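Long-range contacts in epimerase domain-containing protein (PDB 6ZLK), which interconverts UDP-glucuronic acid and UDP-galacturonic acid by epimerising the sugar at C4, with NAD as its bound cofactor: residues A[190-194]-A[303-307]; A[177-182]-A[213-218]; A[256-260]-A[299-304]. All blocks are in the same frame, centred on the assembly; numbering follows the deposited sequence.

Overall arrangement
Interactions 1 and 2 are buried, whereas interaction 3 is partly so. Interaction 2 lies about 9 Å, centre to centre, from the middle of the chain, and it alone is a strand pairing, held by three backbone bonds and one from a threonine hydroxyl. Interactions 1 and 3, about 17 Å and 21 Å out, both use helix 299-313, which packs against helix 189-198 in the first and 250-261 in the second; they share L303, interaction 3 being mainly apolar and interaction 1 packing around a buried carboxylate. Interactions 1 and 2 each touch the UDP-sugar, and G181 N of the second hydrogen-bonds E306 OE1 of the first. Interaction 3 ends in a water bridge at its exposed margin.

Interaction 1: residues A[190-194]-A[303-307]; sequences FHRLI and LEAEY. With UGA (uridine-5'-diphosphate-glucuronic acid), chain F.
F190 meets helix 299-313 at two points on one flank of its ring. The CD2 corner lies 3.6 Å from CD2 of L303, the two side chains crossing at about a right angle, and E306 OE1 sits at the ring edge, close to the ring plane, 3.5 Å from F190 CB. Carboxylate and ring planes are neither parallel nor perpendicular. E306 reaches this place because its CG is anti to the backbone N (chi1 -171°) and the rest of the chain is extended. Its OE2 comes within 3.2 Å of H191 N at an angle too poor for a hydrogen bond, while G181 N hydrogen-bonds E306 OE1; a buried carboxylate therefore ties this helix to the end of a strand. I194 covers the aliphatic part of the same glutamate, CD1 lying 3.7 Å from E306 CG, and its other branch, CG2, is 3.9 Å from CD2 of Y307. R192 takes no part in the helix contact: its NE gives a nearly straight bond (176°) of 2.8 Å to uracil O4 of the UDP-sugar, so helix 189-198 contacts the base on one flank and packs on another. The short helix axes approach to 10.8 Å and cross at -64°. Helix 250-261 closes the groove, with I253 on F190 and L257 on I194, while the rings of Y180 and F215 bring strands 171-180 and 212-217 against F190.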
# COMPACT_ATOMS: atom_id res chain seq x y z
N PHE A 190 13.06 -9.66 22.17
CA PHE A 190 13.55 -10.73 23.06
C PHE A 190 15.05 -10.88 22.89
O PHE A 190 15.73 -11.12 23.89
CB PHE A 190 12.82 -12.05 22.84
CG PHE A 190 11.36 -12.05 23.24
CD1 PHE A 190 10.73 -10.92 23.72
CD2 PHE A 190 10.63 -13.22 23.10
CE1 PHE A 190 9.38 -10.95 24.03
CE2 PHE A 190 9.29 -13.25 23.42
CZ PHE A 190 8.68 -12.12 23.93
N HIS A 191 15.53 -10.82 21.67
CA HIS A 191 16.97 -10.96 21.36
C HIS A 191 17.70 -9.84 22.10
O HIS A 191 18.65 -10.11 22.87
CB HIS A 191 17.20 -10.88 19.88
CG HIS A 191 18.60 -11.18 19.46
ND1 HIS A 191 18.83 -12.07 18.46
CD2 HIS A 191 19.81 -10.69 19.84
CE1 HIS A 191 20.15 -12.16 18.26
NE2 HIS A 191 20.76 -11.33 19.13
N ARG A 192 17.23 -8.60 21.96
CA ARG A 192 17.87 -7.44 22.65
C ARG A 192 17.85 -7.63 24.15
O ARG A 192 18.90 -7.37 24.80
CB ARG A 192 17.25 -6.09 22.23
CG ARG A 192 17.50 -5.74 20.78
CD ARG A 192 16.69 -4.55 20.26
NE ARG A 192 16.74 -3.42 21.20
CZ ARG A 192 17.72 -2.53 21.24
NH1 ARG A 192 18.69 -2.59 20.33
NH2 ARG A 192 17.74 -1.60 22.19
N LEU A 193 16.68 -7.92 24.73
CA LEU A 193 16.49 -7.96 26.19
C LEU A 193 17.32 -9.09 26.77
O LEU A 193 17.89 -8.89 27.82
CB LEU A 193 15.00 -8.16 26.50
CG LEU A 193 14.15 -6.95 26.16
CD1 LEU A 193 12.68 -7.31 26.31
CD2 LEU A 193 14.47 -5.77 27.08
N ILE A 194 17.36 -10.25 26.12
CA ILE A 194 18.13 -11.40 26.68
C ILE A 194 19.61 -11.04 26.60
O ILE A 194 20.32 -11.33 27.60
CB ILE A 194 17.78 -12.70 25.95
CG1 ILE A 194 16.34 -13.13 26.19
CG2 ILE A 194 18.77 -13.79 26.33
CD1 ILE A 194 15.81 -14.11 25.13
N LEU A 303 10.91 -19.14 25.72
CA LEU A 303 11.94 -18.22 26.27
C LEU A 303 13.15 -19.00 26.78
O LEU A 303 14.25 -18.54 26.55
CB LEU A 303 11.30 -17.43 27.40
CG LEU A 303 10.35 -16.34 26.93
CD1 LEU A 303 9.70 -15.75 28.14
CD2 LEU A 303 11.05 -15.28 26.07
N GLU A 304 12.95 -20.22 27.27
CA GLU A 304 14.10 -21.07 27.66
C GLU A 304 14.97 -21.32 26.43
O GLU A 304 16.20 -21.27 26.52
CB GLU A 304 13.63 -22.38 28.28
CG GLU A 304 13.14 -22.19 29.70
CD GLU A 304 12.29 -23.32 30.24
OE1 GLU A 304 11.73 -23.13 31.36
OE2 GLU A 304 12.16 -24.36 29.55
N ALA A 305 14.33 -21.65 25.30
CA ALA A 305 15.04 -21.97 24.06
C ALA A 305 15.77 -20.73 23.61
O ALA A 305 16.94 -20.83 23.23
CB ALA A 305 14.08 -22.43 23.01
N GLU A 306 15.06 -19.60 23.53
CA GLU A 306 15.72 -18.39 23.02
C GLU A 306 16.85 -17.99 23.98
O GLU A 306 17.89 -17.56 23.43
CB GLU A 306 14.73 -17.26 22.74
CG GLU A 306 15.45 -16.11 22.02
CD GLU A 306 14.61 -15.02 21.36
OE1 GLU A 306 13.35 -15.18 21.32
OE2 GLU A 306 15.20 -13.97 20.95
N TYR A 307 16.68 -18.09 25.29
CA TYR A 307 17.72 -17.75 26.28
C TYR A 307 18.96 -18.60 25.95
O TYR A 307 20.03 -18.05 25.79
CB TYR A 307 17.15 -17.96 27.68
CG TYR A 307 18.17 -17.64 28.72
CD1 TYR A 307 19.07 -18.60 29.12
CD2 TYR A 307 18.30 -16.35 29.19
CE1 TYR A 307 20.05 -18.30 30.05
CE2 TYR A 307 19.27 -16.03 30.12
CZ TYR A 307 20.14 -17.01 30.55
OH TYR A 307 21.09 -16.72 31.49
C1' UGA F . 7.72 -7.99 15.07
C2' UGA F . 8.69 -8.03 13.90
O2' UGA F . 9.79 -7.18 14.22
C3' UGA F . 8.07 -7.58 12.61
O3' UGA F . 8.98 -7.90 11.56
C4' UGA F . 6.72 -8.24 12.36
O4' UGA F . 6.12 -7.62 11.21
C5' UGA F . 5.82 -8.07 13.59
O5' UGA F . 6.49 -8.60 14.74
C6' UGA F . 4.43 -8.74 13.53
O'P UGA F . 3.81 -8.75 12.49
O'Q UGA F . 3.95 -9.20 14.53
PB UGA F . 7.18 -6.25 16.97
O1B UGA F . 5.88 -6.78 17.42
O2B UGA F . 7.49 -4.80 17.02
O3B UGA F . 7.60 -6.64 15.47
O3A UGA F . 8.29 -7.09 17.75
PA UGA F . 9.51 -6.78 18.73
O1A UGA F . 10.53 -6.04 17.98
O2A UGA F . 9.85 -8.06 19.38
O5D UGA F . 8.84 -5.78 19.80
C5D UGA F . 7.80 -6.16 20.68
C4D UGA F . 7.64 -5.07 21.70
O4D UGA F . 8.87 -4.86 22.42
C3D UGA F . 7.25 -3.70 21.12
O3D UGA F . 6.12 -3.30 21.90
C2D UGA F . 8.47 -2.82 21.35
O2D UGA F . 8.09 -1.54 21.84
C1D UGA F . 9.17 -3.48 22.53
N1 UGA F . 10.63 -3.33 22.56
C6 UGA F . 11.40 -3.70 21.49
C2 UGA F . 11.18 -2.93 23.77
O2 UGA F . 10.51 -2.58 24.73
N3 UGA F . 12.54 -2.95 23.80
C4 UGA F . 13.38 -3.31 22.77
O4 UGA F . 14.59 -3.23 22.96
C5 UGA F . 12.74 -3.69 21.54

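Interaction 2: residues A[177-182]-A[213-218]. With UGA (uridine-5'-diphosphate-glucuronic acid), chain F.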
# COMPACT_ATOMS: atom_id res chain seq x y z
N PHE A 177 2.12 -12.98 13.80
CA PHE A 177 2.20 -12.14 15.01
C PHE A 177 3.50 -12.44 15.77
O PHE A 177 3.80 -13.58 16.23
CB PHE A 177 1.01 -12.41 15.90
CG PHE A 177 -0.32 -11.92 15.36
CD1 PHE A 177 -0.85 -12.37 14.17
CD2 PHE A 177 -0.99 -10.95 16.07
CE1 PHE A 177 -2.04 -11.83 13.70
CE2 PHE A 177 -2.20 -10.43 15.62
CZ PHE A 177 -2.71 -10.86 14.41
N THR A 178 4.27 -11.40 15.92
CA THR A 178 5.56 -11.29 16.65
C THR A 178 6.17 -12.67 16.89
O THR A 178 6.04 -13.22 17.98
CB THR A 178 5.41 -10.45 17.93
OG1 THR A 178 4.70 -9.25 17.57
CG2 THR A 178 6.80 -10.14 18.46
N VAL A 179 7.02 -13.06 15.96
CA VAL A 179 7.61 -14.42 16.08
C VAL A 179 8.88 -14.33 16.94
O VAL A 179 9.66 -13.38 16.80
CB VAL A 179 7.88 -14.98 14.68
CG1 VAL A 179 8.47 -16.37 14.73
CG2 VAL A 179 6.59 -14.94 13.86
N TYR A 180 9.11 -15.33 17.79
CA TYR A 180 10.32 -15.33 18.63
C TYR A 180 10.88 -16.74 18.67
O TYR A 180 10.25 -17.72 18.21
CB TYR A 180 10.00 -14.74 19.99
CG TYR A 180 9.30 -15.73 20.88
CD1 TYR A 180 7.95 -15.99 20.75
CD2 TYR A 180 10.00 -16.43 21.84
CE1 TYR A 180 7.32 -16.92 21.57
CE2 TYR A 180 9.40 -17.36 22.66
CZ TYR A 180 8.05 -17.59 22.55
OH TYR A 180 7.54 -18.57 23.35
N GLY A 181 12.09 -16.84 19.21
CA GLY A 181 12.73 -18.15 19.38
C GLY A 181 14.18 -18.07 18.98
O GLY A 181 14.70 -17.00 18.63
N PRO A 182 14.83 -19.23 19.00
CA PRO A 182 16.18 -19.34 18.47
C PRO A 182 16.25 -18.70 17.09
O PRO A 182 15.32 -18.92 16.29
CB PRO A 182 16.42 -20.86 18.46
CG PRO A 182 15.54 -21.37 19.54
CD PRO A 182 14.29 -20.53 19.37
N ARG A 213 1.88 -8.35 23.22
CA ARG A 213 1.91 -8.96 21.90
C ARG A 213 1.45 -10.41 22.00
O ARG A 213 1.61 -11.08 23.04
CB ARG A 213 3.33 -9.01 21.30
CG ARG A 213 3.98 -7.66 21.04
CD ARG A 213 3.26 -6.94 19.92
NE ARG A 213 3.87 -5.64 19.57
CZ ARG A 213 3.43 -4.44 20.00
NH1 ARG A 213 2.43 -4.35 20.86
NH2 ARG A 213 3.97 -3.32 19.50
N ASP A 214 0.92 -10.85 20.89
CA ASP A 214 0.60 -12.28 20.66
C ASP A 214 1.85 -12.96 20.13
O ASP A 214 1.93 -13.30 18.96
CB ASP A 214 -0.50 -12.36 19.61
CG ASP A 214 -1.13 -13.73 19.63
OD1 ASP A 214 -0.48 -14.66 20.19
OD2 ASP A 214 -2.30 -13.81 19.18
N PHE A 215 2.78 -13.20 21.02
CA PHE A 215 4.08 -13.74 20.63
C PHE A 215 3.91 -15.16 20.13
O PHE A 215 3.24 -15.99 20.76
CB PHE A 215 4.95 -13.77 21.87
CG PHE A 215 5.34 -12.41 22.37
CD1 PHE A 215 6.16 -11.58 21.62
CD2 PHE A 215 4.85 -11.95 23.59
CE1 PHE A 215 6.53 -10.32 22.09
CE2 PHE A 215 5.22 -10.70 24.07
CZ PHE A 215 6.07 -9.89 23.32
N THR A 216 4.49 -15.43 18.98
CA THR A 216 4.36 -16.72 18.28
C THR A 216 5.72 -17.41 18.31
O THR A 216 6.65 -16.97 17.67
CB THR A 216 3.82 -16.60 16.86
OG1 THR A 216 2.63 -15.78 16.88
CG2 THR A 216 3.56 -17.97 16.27
N TYR A 217 5.80 -18.54 18.98
CA TYR A 217 7.07 -19.29 19.00
C TYR A 217 7.34 -19.80 17.59
O TYR A 217 6.45 -20.24 16.83
CB TYR A 217 7.03 -20.48 19.97
CG TYR A 217 8.38 -21.13 20.05
CD1 TYR A 217 9.43 -20.43 20.65
CD2 TYR A 217 8.60 -22.44 19.64
CE1 TYR A 217 10.71 -20.97 20.71
CE2 TYR A 217 9.87 -22.99 19.71
CZ TYR A 217 10.89 -22.29 20.31
OH TYR A 217 12.15 -22.81 20.34
N ILE A 218 8.61 -19.74 17.20
CA ILE A 218 9.02 -20.04 15.82
C ILE A 218 8.52 -21.42 15.38
O ILE A 218 8.06 -21.54 14.24
CB ILE A 218 10.55 -19.91 15.69
CG1 ILE A 218 11.01 -20.19 14.27
CG2 ILE A 218 11.28 -20.80 16.70
CD1 ILE A 218 10.45 -19.30 13.17
C1' UGA F . 7.72 -7.99 15.07
C2' UGA F . 8.69 -8.03 13.90
O2' UGA F . 9.79 -7.18 14.22
C3' UGA F . 8.07 -7.58 12.61
O3' UGA F . 8.98 -7.90 11.56
C4' UGA F . 6.72 -8.24 12.36
O4' UGA F . 6.12 -7.62 11.21
C5' UGA F . 5.82 -8.07 13.59
O5' UGA F . 6.49 -8.60 14.74
C6' UGA F . 4.43 -8.74 13.53
O'P UGA F . 3.81 -8.75 12.49
O'Q UGA F . 3.95 -9.20 14.53
PB UGA F . 7.18 -6.25 16.97
O1B UGA F . 5.88 -6.78 17.42
O2B UGA F . 7.49 -4.80 17.02
O3B UGA F . 7.60 -6.64 15.47
O3A UGA F . 8.29 -7.09 17.75
PA UGA F . 9.51 -6.78 18.73
O1A UGA F . 10.53 -6.04 17.98
O2A UGA F . 9.85 -8.06 19.38
O5D UGA F . 8.84 -5.78 19.80
C5D UGA F . 7.80 -6.16 20.68
C4D UGA F . 7.64 -5.07 21.70
O4D UGA F . 8.87 -4.86 22.42
C3D UGA F . 7.25 -3.70 21.12
O3D UGA F . 6.12 -3.30 21.90
C2D UGA F . 8.47 -2.82 21.35
O2D UGA F . 8.09 -1.54 21.84
C1D UGA F . 9.17 -3.48 22.53
N1 UGA F . 10.63 -3.33 22.56
C6 UGA F . 11.40 -3.70 21.49
C2 UGA F . 11.18 -2.93 23.77
O2 UGA F . 10.51 -2.58 24.73
N3 UGA F . 12.54 -2.95 23.80
C4 UGA F . 13.38 -3.31 22.77
O4 UGA F . 14.59 -3.23 22.96
C5 UGA F . 12.74 -3.69 21.54
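T178 O and Y180 N bracket T216 in a parallel pairing in which T216 N bonds T178 O at 2.9 Å, T216 O accepts from Y180 N, and I218 N continues to Y180 O. The strands belong to the large, mostly parallel sheet of the NAD-dependent epimerase/dehydratase family, a Rossmann-type fold. A side chain adds to the backbone ladder: T216 OG1 donates to F177 O over 2.6 Å, in the carbonyl plane and on a lone pair. On the face carrying V179, its CG1 meets CD1 of I218. On the other, Y180 and Y217 form a T-shaped pair, centroids 5.4 Å apart and planes at 67°, with the edge of Y217 over the face of Y180. Y180 lies across the strand because CG sits between its backbone N and carbonyl carbon (chi1 79°), which brings CE1 to 3.4 Å from Y217 N. G181 CA lies 3.7 Å from Y217 CE1. At the other end of the pairing, the two segments line the UDP-sugar site. T178 CG2 packs on CD1 of F215. R213 NE hydrogen-bonds phosphate oxygen O1B, and likewise a diphosphate oxygen of the second UDP-sugar bound in the crystal; O3D of the ribose lies over one face of the R213 guanidinium. T178 N takes the sugar carboxylate, its N-H directed at O'Q 2.6 Å away at an angle of 160°.

Interaction 3: residues A[256-260]-A[299-304]; sequences MLEKI and LSDGLE
M256 and I260 of helix 250-261 pack over L299, S300 and L303, mostly through apolar contacts. The M256 chain runs across helix 299-313 and turns at the thioether (chi3 82°), which lays CE 3.8 Å from L299 CB. The same methyl packs by van der Waals contact on the backbone, 3.5 Å from S300 N. Nearer its own backbone, M256 CB touches CD1 of L303 at 3.7 Å, the two side chains crossing at about a right angle. L303 is also touched by I260, whose CD1 is 3.7 Å from its CB, and by L257, whose CD2 meets its CD2 branch on the buried side, where L257 also leans on I194 of helix 189-198. I260 CD1 extends past L303 to the aliphatic part of E304. Between these short helix segments the axes come within 10.2 Å and cross at -60°.

Polar contacts are confined to the outer margin. K259 and E304 face each other across the groove, with NZ and OE1 5.4 Å apart, too far for a direct salt bridge. One water spans the gap, accepting from K259 NZ at 2.7 Å and donating to E304 OE1 at 2.9 Å. Chemically, then, this is a hydrophobic helix pair whose cohesion rests on methionine, leucine and isoleucine carbons, while the opposite charges at its solvent-exposed edge are linked by hydrogen bonds through one water, may also attract each other weakly, and probably add only modestly to the hold between helices 250-261 and 299-313.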
# COMPACT_ATOMS: atom_id res chain seq x y z
N MET A 256 9.67 -13.40 33.40
CA MET A 256 9.89 -14.81 33.04
C MET A 256 11.37 -15.00 32.76
O MET A 256 11.90 -16.05 33.18
CB MET A 256 9.08 -15.14 31.78
CG MET A 256 7.60 -15.04 32.06
SD MET A 256 6.67 -15.48 30.60
CE MET A 256 6.79 -17.24 30.87
N LEU A 257 12.03 -14.02 32.14
CA LEU A 257 13.47 -14.15 31.81
C LEU A 257 14.28 -14.08 33.10
O LEU A 257 15.32 -14.76 33.17
CB LEU A 257 13.89 -13.07 30.81
CG LEU A 257 13.44 -13.31 29.36
CD1 LEU A 257 13.71 -12.06 28.55
CD2 LEU A 257 14.12 -14.51 28.76
N GLU A 258 13.89 -13.23 34.03
CA GLU A 258 14.57 -13.17 35.36
C GLU A 258 14.47 -14.54 36.03
O GLU A 258 15.51 -14.97 36.62
CB GLU A 258 13.94 -12.09 36.23
CG GLU A 258 14.33 -10.70 35.75
CD GLU A 258 13.70 -9.57 36.52
OE1 GLU A 258 12.53 -9.72 36.96
OE2 GLU A 258 14.38 -8.53 36.66
N LYS A 259 13.32 -15.20 35.96
CA LYS A 259 13.18 -16.53 36.62
C LYS A 259 14.09 -17.54 35.90
O LYS A 259 14.78 -18.33 36.59
CB LYS A 259 11.73 -16.97 36.76
CG LYS A 259 10.99 -17.27 35.47
CD LYS A 259 9.56 -17.84 35.62
CE LYS A 259 8.88 -18.14 34.28
NZ LYS A 259 9.87 -18.39 33.19
N ILE A 260 14.21 -17.46 34.57
CA ILE A 260 15.06 -18.39 33.76
C ILE A 260 16.53 -18.15 34.03
O ILE A 260 17.27 -19.15 34.24
CB ILE A 260 14.73 -18.26 32.27
CG1 ILE A 260 13.35 -18.82 31.97
CG2 ILE A 260 15.81 -18.93 31.42
CD1 ILE A 260 12.76 -18.41 30.60
N LEU A 299 5.18 -19.73 26.52
CA LEU A 299 6.23 -18.71 26.64
C LEU A 299 7.39 -19.21 27.50
O LEU A 299 8.50 -18.94 27.08
CB LEU A 299 5.65 -17.44 27.26
CG LEU A 299 4.96 -16.55 26.25
CD1 LEU A 299 4.19 -15.45 26.99
CD2 LEU A 299 5.98 -15.97 25.28
N SER A 300 7.16 -19.91 28.60
CA SER A 300 8.31 -20.31 29.45
C SER A 300 9.19 -21.27 28.65
O SER A 300 10.42 -21.08 28.62
CB SER A 300 7.92 -20.88 30.81
OG SER A 300 7.03 -21.95 30.66
N ASP A 301 8.60 -22.22 27.93
CA ASP A 301 9.40 -23.17 27.12
C ASP A 301 10.10 -22.40 25.99
O ASP A 301 11.28 -22.67 25.71
CB ASP A 301 8.54 -24.31 26.60
CG ASP A 301 8.14 -25.37 27.64
OD1 ASP A 301 8.74 -25.38 28.75
OD2 ASP A 301 7.27 -26.19 27.31
N GLY A 302 9.40 -21.50 25.30
CA GLY A 302 9.97 -20.77 24.14
C GLY A 302 11.08 -19.81 24.57
O GLY A 302 12.12 -19.77 23.89
N LEU A 303 10.91 -19.14 25.72
CA LEU A 303 11.94 -18.22 26.27
C LEU A 303 13.15 -19.00 26.78
O LEU A 303 14.25 -18.54 26.55
CB LEU A 303 11.30 -17.43 27.40
CG LEU A 303 10.35 -16.34 26.93
CD1 LEU A 303 9.70 -15.75 28.14
CD2 LEU A 303 11.05 -15.28 26.07
N GLU A 304 12.95 -20.22 27.27
CA GLU A 304 14.10 -21.07 27.66
C GLU A 304 14.97 -21.32 26.43
O GLU A 304 16.20 -21.27 26.52
CB GLU A 304 13.63 -22.38 28.28
CG GLU A 304 13.14 -22.19 29.70
CD GLU A 304 12.29 -23.32 30.24
OE1 GLU A 304 11.73 -23.13 31.36
OE2 GLU A 304 12.16 -24.36 29.55
O HOH W 1 10.81 -20.88 32.89